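Local coordinates for protein amidase, hydantoinase/carbamoylase family (Burkholderia vietnamiensis, PDB 5I4M) that probably hydrolyses N-carbamoyl-L-amino acids as a zinc-dependent amidase of the peptidase M20 family, at residues 204-214 with 379-390. Numbering follows the deposited sequence.
Sequences LHAAFELHIEQ and HDACYLAQVAPT. With ZN (zinc ion), chain C; 3PG (3-phosphoglyceric acid), chain E.
In the dinuclear zinc site of this M20-family amidase, His211, near the C-terminal end of strand 206-212, meets His379, the residue just before helix 380-384. The rings form an edge-to-face pair, planes 59° apart: His379 CE1 lies over the centre of the His211 ring, and His379 ND1 comes within 3.4 Å of His211 CD2. His211 NE2 binds zinc at 2.2 Å, alongside His104 and Asp115, while His211 ND1 donates to Ile212 O almost in the ring plane, which fixes the ring's rotation. A water on the same zinc reaches His379 ND1, and a second water joins His379 NE2 to Gln214 OE1. Gln214 NE2 donates to phosphate oxygen O3P of 3-phosphoglyceric acid (2.9 Å), whose O2P and O4P are zinc ligands; His247 and Asn296 of the second subunit also hold this molecule. One step back from the metal, Glu209 stretches its chain toward the helix start, CG anti to the backbone N (chi1 177°). Its OE1 accepts from Ala381 N at 3.0 Å, a bond that could gain from the helix dipole. OE2 takes a hydrogen bond from a water that links it to Asp380 N and OD2, and also pairs with Ser103 OG. Toward the start of the strand, Ala207 CB packs against Leu384 CD1, and just before it Leu204 CB against Ala388 CB (3.7 Å). Ala207 N donates to Pro389 O (2.9 Å), opening the parallel pairing with strand 390-395, and Thr390 OG1 turns back to Ala388 O, above the carbonyl plane. The strand thus runs nearly antiparallel to the helix (165°) yet parallel to the strand that follows it, delivering a metal-binding histidine from its end, as in the catalytic domain of M20 zinc hydrolases.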
ATOM      1  N   LEU A 204      10.946  18.163  37.095  1.00 16.61           N
ATOM      2  CA  LEU A 204      11.050  19.371  36.294  1.00 12.70           C
ATOM      3  C   LEU A 204      10.324  20.497  37.012  1.00 13.25           C
ATOM      4  O   LEU A 204       9.226  20.300  37.537  1.00 15.60           O
ATOM      5  CB  LEU A 204      10.448  19.165  34.901  1.00 13.30           C
ATOM      6  CG  LEU A 204      10.952  17.938  34.131  1.00 15.24           C
ATOM      7  CD1 LEU A 204      10.242  17.796  32.780  1.00 12.70           C
ATOM      8  CD2 LEU A 204      12.464  17.996  33.942  1.00 14.81           C
ATOM      9  N   HIS A 205      10.941  21.677  37.035  1.00 12.19           N
ATOM     10  CA  HIS A 205      10.298  22.824  37.667  1.00 12.30           C
ATOM     11  C   HIS A 205       9.123  23.319  36.834  1.00 15.95           C
ATOM     12  O   HIS A 205       8.053  23.628  37.378  1.00 17.24           O
ATOM     13  CB  HIS A 205      11.313  23.945  37.878  1.00 14.25           C
ATOM     14  CG  HIS A 205      10.749  25.140  38.572  1.00 16.66           C
ATOM     15  ND1 HIS A 205      10.235  25.082  39.849  1.00 19.21           N
ATOM     16  CD2 HIS A 205      10.611  26.424  38.168  1.00 15.53           C
ATOM     17  CE1 HIS A 205       9.808  26.281  40.203  1.00 17.18           C
ATOM     18  NE2 HIS A 205      10.024  27.113  39.199  1.00 17.29           N
ATOM     19  N   ALA A 206       9.304  23.400  35.516  1.00 12.40           N
ATOM     20  CA  ALA A 206       8.266  23.826  34.586  1.00 13.01           C
ATOM     21  C   ALA A 206       8.720  23.453  33.188  1.00 16.08           C
ATOM     22  O   ALA A 206       9.913  23.273  32.939  1.00 16.90           O
ATOM     23  CB  ALA A 206       7.992  25.330  34.675  1.00 12.55           C
ATOM     24  N   ALA A 207       7.754  23.348  32.275  1.00  9.88           N
ATOM     25  CA  ALA A 207       8.042  22.985  30.894  1.00  9.48           C
ATOM     26  C   ALA A 207       7.186  23.832  29.965  1.00  9.40           C
ATOM     27  O   ALA A 207       6.027  24.124  30.273  1.00 10.62           O
ATOM     28  CB  ALA A 207       7.780  21.497  30.643  1.00 12.03           C
ATOM     29  N   PHE A 208       7.776  24.266  28.850  1.00  8.99           N
ATOM     30  CA  PHE A 208       7.064  24.997  27.812  1.00  9.12           C
ATOM     31  C   PHE A 208       7.486  24.428  26.467  1.00  8.43           C
ATOM     32  O   PHE A 208       8.670  24.171  26.256  1.00 14.22           O
ATOM     33  CB  PHE A 208       7.382  26.503  27.825  1.00  8.95           C
ATOM     34  CG  PHE A 208       6.977  27.212  29.082  1.00  9.48           C
ATOM     35  CD1 PHE A 208       5.719  27.779  29.197  1.00 11.72           C
ATOM     36  CD2 PHE A 208       7.864  27.333  30.140  1.00 13.81           C
ATOM     37  CE1 PHE A 208       5.340  28.438  30.358  1.00 14.71           C
ATOM     38  CE2 PHE A 208       7.505  27.994  31.294  1.00 15.33           C
ATOM     39  CZ  PHE A 208       6.236  28.550  31.407  1.00 15.86           C
ATOM     40  N   GLU A 209       6.534  24.246  25.556  1.00  8.12           N
ATOM     41  CA  GLU A 209       6.857  23.860  24.188  1.00  7.87           C
ATOM     42  C   GLU A 209       6.292  24.891  23.216  1.00 10.10           C
ATOM     43  O   GLU A 209       5.108  25.239  23.271  1.00  7.75           O
ATOM     44  CB  GLU A 209       6.331  22.459  23.853  1.00  7.59           C
ATOM     45  CG  GLU A 209       6.585  22.043  22.383  1.00  7.35           C
ATOM     46  CD  GLU A 209       6.336  20.568  22.134  1.00 10.88           C
ATOM     47  OE1 GLU A 209       5.950  19.874  23.091  1.00 10.60           O
ATOM     48  OE2 GLU A 209       6.553  20.092  20.991  1.00  9.91           O
ATOM     49  N   LEU A 210       7.149  25.374  22.334  1.00  7.86           N
ATOM     50  CA  LEU A 210       6.794  26.296  21.265  1.00  7.87           C
ATOM     51  C   LEU A 210       6.542  25.493  19.988  1.00  7.63           C
ATOM     52  O   LEU A 210       7.338  24.614  19.638  1.00  8.72           O
ATOM     53  CB  LEU A 210       7.938  27.303  21.077  1.00  8.18           C
ATOM     54  CG  LEU A 210       7.945  28.202  19.845  1.00 10.42           C
ATOM     55  CD1 LEU A 210       6.766  29.147  19.873  1.00  8.36           C
ATOM     56  CD2 LEU A 210       9.274  28.974  19.802  1.00 13.73           C
ATOM     57  N   HIS A 211       5.431  25.768  19.304  1.00  7.49           N
ATOM     58  CA  HIS A 211       5.055  24.957  18.143  1.00  9.94           C
ATOM     59  C   HIS A 211       4.197  25.785  17.197  1.00 10.37           C
ATOM     60  O   HIS A 211       3.512  26.716  17.623  1.00  8.90           O
ATOM     61  CB  HIS A 211       4.275  23.717  18.590  1.00  8.38           C
ATOM     62  CG  HIS A 211       4.380  22.552  17.655  1.00  6.86           C
ATOM     63  ND1 HIS A 211       3.716  22.501  16.446  1.00  8.30           N
ATOM     64  CD2 HIS A 211       5.047  21.378  17.771  1.00  6.63           C
ATOM     65  CE1 HIS A 211       3.976  21.343  15.856  1.00  9.24           C
ATOM     66  NE2 HIS A 211       4.782  20.646  16.638  1.00  7.70           N
ATOM     67  N   ILE A 212       4.223  25.446  15.904  1.00 10.49           N
ATOM     68  CA  ILE A 212       3.262  26.075  15.005  1.00 10.20           C
ATOM     69  C   ILE A 212       1.883  25.485  15.283  1.00  7.95           C
ATOM     70  O   ILE A 212       1.751  24.335  15.728  1.00  6.94           O
ATOM     71  CB  ILE A 212       3.643  25.908  13.521  1.00 12.13           C
ATOM     72  CG1 ILE A 212       3.804  24.428  13.170  1.00 12.44           C
ATOM     73  CG2 ILE A 212       4.915  26.692  13.195  1.00  8.19           C
ATOM     74  CD1 ILE A 212       3.620  24.151  11.690  1.00  7.23           C
ATOM     75  N   GLU A 213       0.843  26.272  15.001  1.00  9.47           N
ATOM     76  CA  GLU A 213      -0.519  25.849  15.328  1.00 12.03           C
ATOM     77  C   GLU A 213      -0.912  24.551  14.619  1.00 11.86           C
ATOM     78  O   GLU A 213      -1.594  23.697  15.206  1.00 10.97           O
ATOM     79  CB  GLU A 213      -1.510  26.950  14.967  1.00  9.50           C
ATOM     80  CG  GLU A 213      -2.947  26.537  15.277  1.00  8.73           C
ATOM     81  CD  GLU A 213      -3.968  27.465  14.657  1.00 11.84           C
ATOM     82  OE1 GLU A 213      -5.102  27.017  14.410  1.00 12.17           O
ATOM     83  OE2 GLU A 213      -3.630  28.631  14.400  1.00 11.93           O
ATOM     84  N   GLN A 214      -0.530  24.410  13.347  1.00  9.78           N
ATOM     85  CA  GLN A 214      -0.918  23.306  12.472  1.00  9.64           C
ATOM     86  C   GLN A 214      -2.393  23.361  12.094  1.00 11.71           C
ATOM     87  O   GLN A 214      -2.949  22.371  11.606  1.00 15.15           O
ATOM     88  CB  GLN A 214      -0.572  21.948  13.093  1.00  6.54           C
ATOM     89  CG  GLN A 214       0.907  21.844  13.434  1.00  6.89           C
ATOM     90  CD  GLN A 214       1.251  20.526  14.074  1.00 12.38           C
ATOM     91  OE1 GLN A 214       0.882  20.280  15.218  1.00  9.49           O
ATOM     92  NE2 GLN A 214       1.966  19.670  13.341  1.00  8.47           N
ATOM     93  N   HIS A 379       1.526  16.721  21.380  1.00  8.44           N
ATOM     94  CA  HIS A 379       2.890  17.194  21.529  1.00  6.91           C
ATOM     95  C   HIS A 379       3.503  16.517  22.736  1.00 10.61           C
ATOM     96  O   HIS A 379       2.796  16.066  23.634  1.00 11.29           O
ATOM     97  CB  HIS A 379       2.933  18.711  21.699  1.00  7.94           C
ATOM     98  CG  HIS A 379       2.163  19.432  20.650  1.00  8.42           C
ATOM     99  ND1 HIS A 379       2.664  19.641  19.383  1.00  9.77           N
ATOM    100  CD2 HIS A 379       0.913  19.949  20.657  1.00  8.85           C
ATOM    101  CE1 HIS A 379       1.757  20.277  18.661  1.00 11.30           C
ATOM    102  NE2 HIS A 379       0.689  20.482  19.412  1.00 10.21           N
ATOM    103  N   ASP A 380       4.833  16.457  22.755  1.00  7.08           N
ATOM    104  CA  ASP A 380       5.502  15.937  23.938  1.00  8.80           C
ATOM    105  C   ASP A 380       5.061  16.679  25.192  1.00  8.76           C
ATOM    106  O   ASP A 380       4.945  16.070  26.259  1.00  9.53           O
ATOM    107  CB  ASP A 380       7.013  16.004  23.746  1.00 10.99           C
ATOM    108  CG  ASP A 380       7.474  15.145  22.582  1.00 11.73           C
ATOM    109  OD1 ASP A 380       7.323  13.913  22.676  1.00 12.07           O
ATOM    110  OD2 ASP A 380       7.985  15.691  21.571  1.00 14.38           O
ATOM    111  N   ALA A 381       4.754  17.977  25.067  1.00  8.25           N
ATOM    112  CA  ALA A 381       4.250  18.743  26.202  1.00  7.58           C
ATOM    113  C   ALA A 381       2.991  18.125  26.816  1.00 10.48           C
ATOM    114  O   ALA A 381       2.745  18.300  28.016  1.00 11.56           O
ATOM    115  CB  ALA A 381       3.965  20.182  25.772  1.00 11.64           C
ATOM    116  N   CYS A 382       2.172  17.419  26.025  1.00  7.91           N
ATOM    117  CA  CYS A 382       0.967  16.806  26.597  1.00  9.60           C
ATOM    118  C   CYS A 382       1.318  15.771  27.652  1.00  9.80           C
ATOM    119  O   CYS A 382       0.601  15.621  28.651  1.00  9.37           O
ATOM    120  CB  CYS A 382       0.108  16.164  25.505  1.00  8.75           C
ATOM    121  SG  CYS A 382      -0.417  17.338  24.222  1.00 12.76           S
ATOM    122  N   TYR A 383       2.415  15.038  27.451  1.00  7.73           N
ATOM    123  CA  TYR A 383       2.848  14.093  28.474  1.00  8.08           C
ATOM    124  C   TYR A 383       3.621  14.774  29.593  1.00 11.01           C
ATOM    125  O   TYR A 383       3.482  14.398  30.763  1.00  9.83           O
ATOM    126  CB  TYR A 383       3.674  12.979  27.828  1.00  8.85           C
ATOM    127  CG  TYR A 383       2.808  11.881  27.235  1.00  8.29           C
ATOM    128  CD1 TYR A 383       1.693  11.406  27.917  1.00 11.48           C
ATOM    129  CD2 TYR A 383       3.103  11.322  25.991  1.00  7.48           C
ATOM    130  CE1 TYR A 383       0.902  10.383  27.382  1.00  8.32           C
ATOM    131  CE2 TYR A 383       2.315  10.311  25.450  1.00  8.14           C
ATOM    132  CZ  TYR A 383       1.218   9.850  26.145  1.00 10.41           C
ATOM    133  OH  TYR A 383       0.441   8.841  25.611  1.00 10.69           O
ATOM    134  N   LEU A 384       4.431  15.785  29.275  1.00 10.29           N
ATOM    135  CA  LEU A 384       5.125  16.501  30.338  1.00  8.80           C
ATOM    136  C   LEU A 384       4.143  17.122  31.318  1.00  9.77           C
ATOM    137  O   LEU A 384       4.442  17.220  32.515  1.00  9.48           O
ATOM    138  CB  LEU A 384       6.023  17.586  29.755  1.00  8.99           C
ATOM    139  CG  LEU A 384       7.125  17.048  28.854  1.00 11.52           C
ATOM    140  CD1 LEU A 384       8.028  18.189  28.369  1.00 10.95           C
ATOM    141  CD2 LEU A 384       7.925  16.007  29.603  1.00 14.93           C
ATOM    142  N   ALA A 385       2.966  17.531  30.835  1.00  8.78           N
ATOM    143  CA  ALA A 385       1.974  18.140  31.715  1.00 10.77           C
ATOM    144  C   ALA A 385       1.530  17.204  32.828  1.00 12.23           C
ATOM    145  O   ALA A 385       1.033  17.679  33.853  1.00 12.41           O
ATOM    146  CB  ALA A 385       0.753  18.596  30.914  1.00  9.43           C
ATOM    147  N   GLN A 386       1.695  15.889  32.653  1.00 12.03           N
ATOM    148  CA  GLN A 386       1.305  14.947  33.696  1.00 13.20           C
ATOM    149  C   GLN A 386       2.279  14.937  34.867  1.00 15.79           C
ATOM    150  O   GLN A 386       1.919  14.465  35.953  1.00 14.09           O
ATOM    151  CB  GLN A 386       1.183  13.534  33.116  1.00  9.71           C
ATOM    152  CG  GLN A 386       0.102  13.386  32.035  1.00 13.76           C
ATOM    153  CD  GLN A 386      -0.212  11.931  31.736  1.00 15.80           C
ATOM    154  OE1 GLN A 386       0.063  11.051  32.552  1.00 14.95           O
ATOM    155  NE2 GLN A 386      -0.784  11.670  30.562  1.00  9.90           N
ATOM    156  N   VAL A 387       3.501  15.428  34.681  1.00 10.33           N
ATOM    157  CA  VAL A 387       4.531  15.333  35.710  1.00 10.86           C
ATOM    158  C   VAL A 387       5.120  16.677  36.098  1.00 16.33           C
ATOM    159  O   VAL A 387       5.845  16.747  37.101  1.00 14.05           O
ATOM    160  CB  VAL A 387       5.660  14.364  35.290  1.00 11.42           C
ATOM    161  CG1 VAL A 387       5.104  12.951  35.153  1.00 13.17           C
ATOM    162  CG2 VAL A 387       6.324  14.831  33.990  1.00 12.74           C
ATOM    163  N   ALA A 388       4.825  17.751  35.371  1.00 12.76           N
ATOM    164  CA  ALA A 388       5.400  19.045  35.702  1.00 14.66           C
ATOM    165  C   ALA A 388       4.457  20.127  35.213  1.00 15.05           C
ATOM    166  O   ALA A 388       3.729  19.909  34.238  1.00 12.21           O
ATOM    167  CB  ALA A 388       6.782  19.225  35.056  1.00 12.45           C
ATOM    168  N   PRO A 389       4.449  21.297  35.851  1.00 11.68           N
ATOM    169  CA  PRO A 389       3.655  22.421  35.324  1.00 10.49           C
ATOM    170  C   PRO A 389       4.107  22.760  33.913  1.00 12.54           C
ATOM    171  O   PRO A 389       5.271  23.076  33.687  1.00 15.03           O
ATOM    172  CB  PRO A 389       3.959  23.565  36.304  1.00 14.33           C
ATOM    173  CG  PRO A 389       4.558  22.925  37.510  1.00 16.55           C
ATOM    174  CD  PRO A 389       5.204  21.651  37.070  1.00 14.47           C
ATOM    175  N   THR A 390       3.173  22.680  32.958  1.00 10.84           N
ATOM    176  CA  THR A 390       3.490  22.747  31.530  1.00 11.71           C
ATOM    177  C   THR A 390       2.442  23.574  30.795  1.00 12.87           C
ATOM    178  O   THR A 390       1.259  23.495  31.121  1.00 11.09           O
ATOM    179  CB  THR A 390       3.519  21.337  30.911  1.00 11.22           C
ATOM    180  OG1 THR A 390       4.475  20.517  31.589  1.00 12.89           O
ATOM    181  CG2 THR A 390       3.834  21.371  29.398  1.00  8.51           C
TER
HETATM  182 ZN    ZN C 501       4.947  18.458  16.190  0.75 10.74          ZN
HETATM  183  C1  3PG E 503      -0.232  14.043  16.164  0.84 11.34           C
HETATM  184  O1  3PG E 503      -0.543  13.510  15.083  0.84  7.50           O
HETATM  185  O2  3PG E 503      -0.949  14.900  16.726  0.84  7.96           O
HETATM  186  C2  3PG E 503       1.059  13.623  16.805  0.84 16.11           C
HETATM  187  O3  3PG E 503       1.040  13.933  18.210  0.84 23.09           O
HETATM  188  C3  3PG E 503       2.185  14.383  16.143  0.84 12.18           C
HETATM  189  O1P 3PG E 503       2.036  15.778  16.416  0.84 10.20           O
HETATM  190  P   3PG E 503       2.873  16.861  15.517  0.84 21.06           P
HETATM  191  O2P 3PG E 503       4.283  16.330  15.413  0.84 12.66           O
HETATM  192  O3P 3PG E 503       2.147  16.856  14.178  0.84  7.41           O
HETATM  193  O4P 3PG E 503       2.771  18.163  16.331  0.84 15.10           O
HETATM  194  O   HOH W   1       8.598  16.712  36.831  1.00 20.31           O
HETATM  195  O   HOH W   2       6.252  17.598  20.645  1.00  8.34           O
HETATM  196  O   HOH W   3      -0.736  21.594  16.961  1.00 15.77           O
HETATM  197  O   HOH W   4       4.759  18.079  18.333  1.00 10.03           O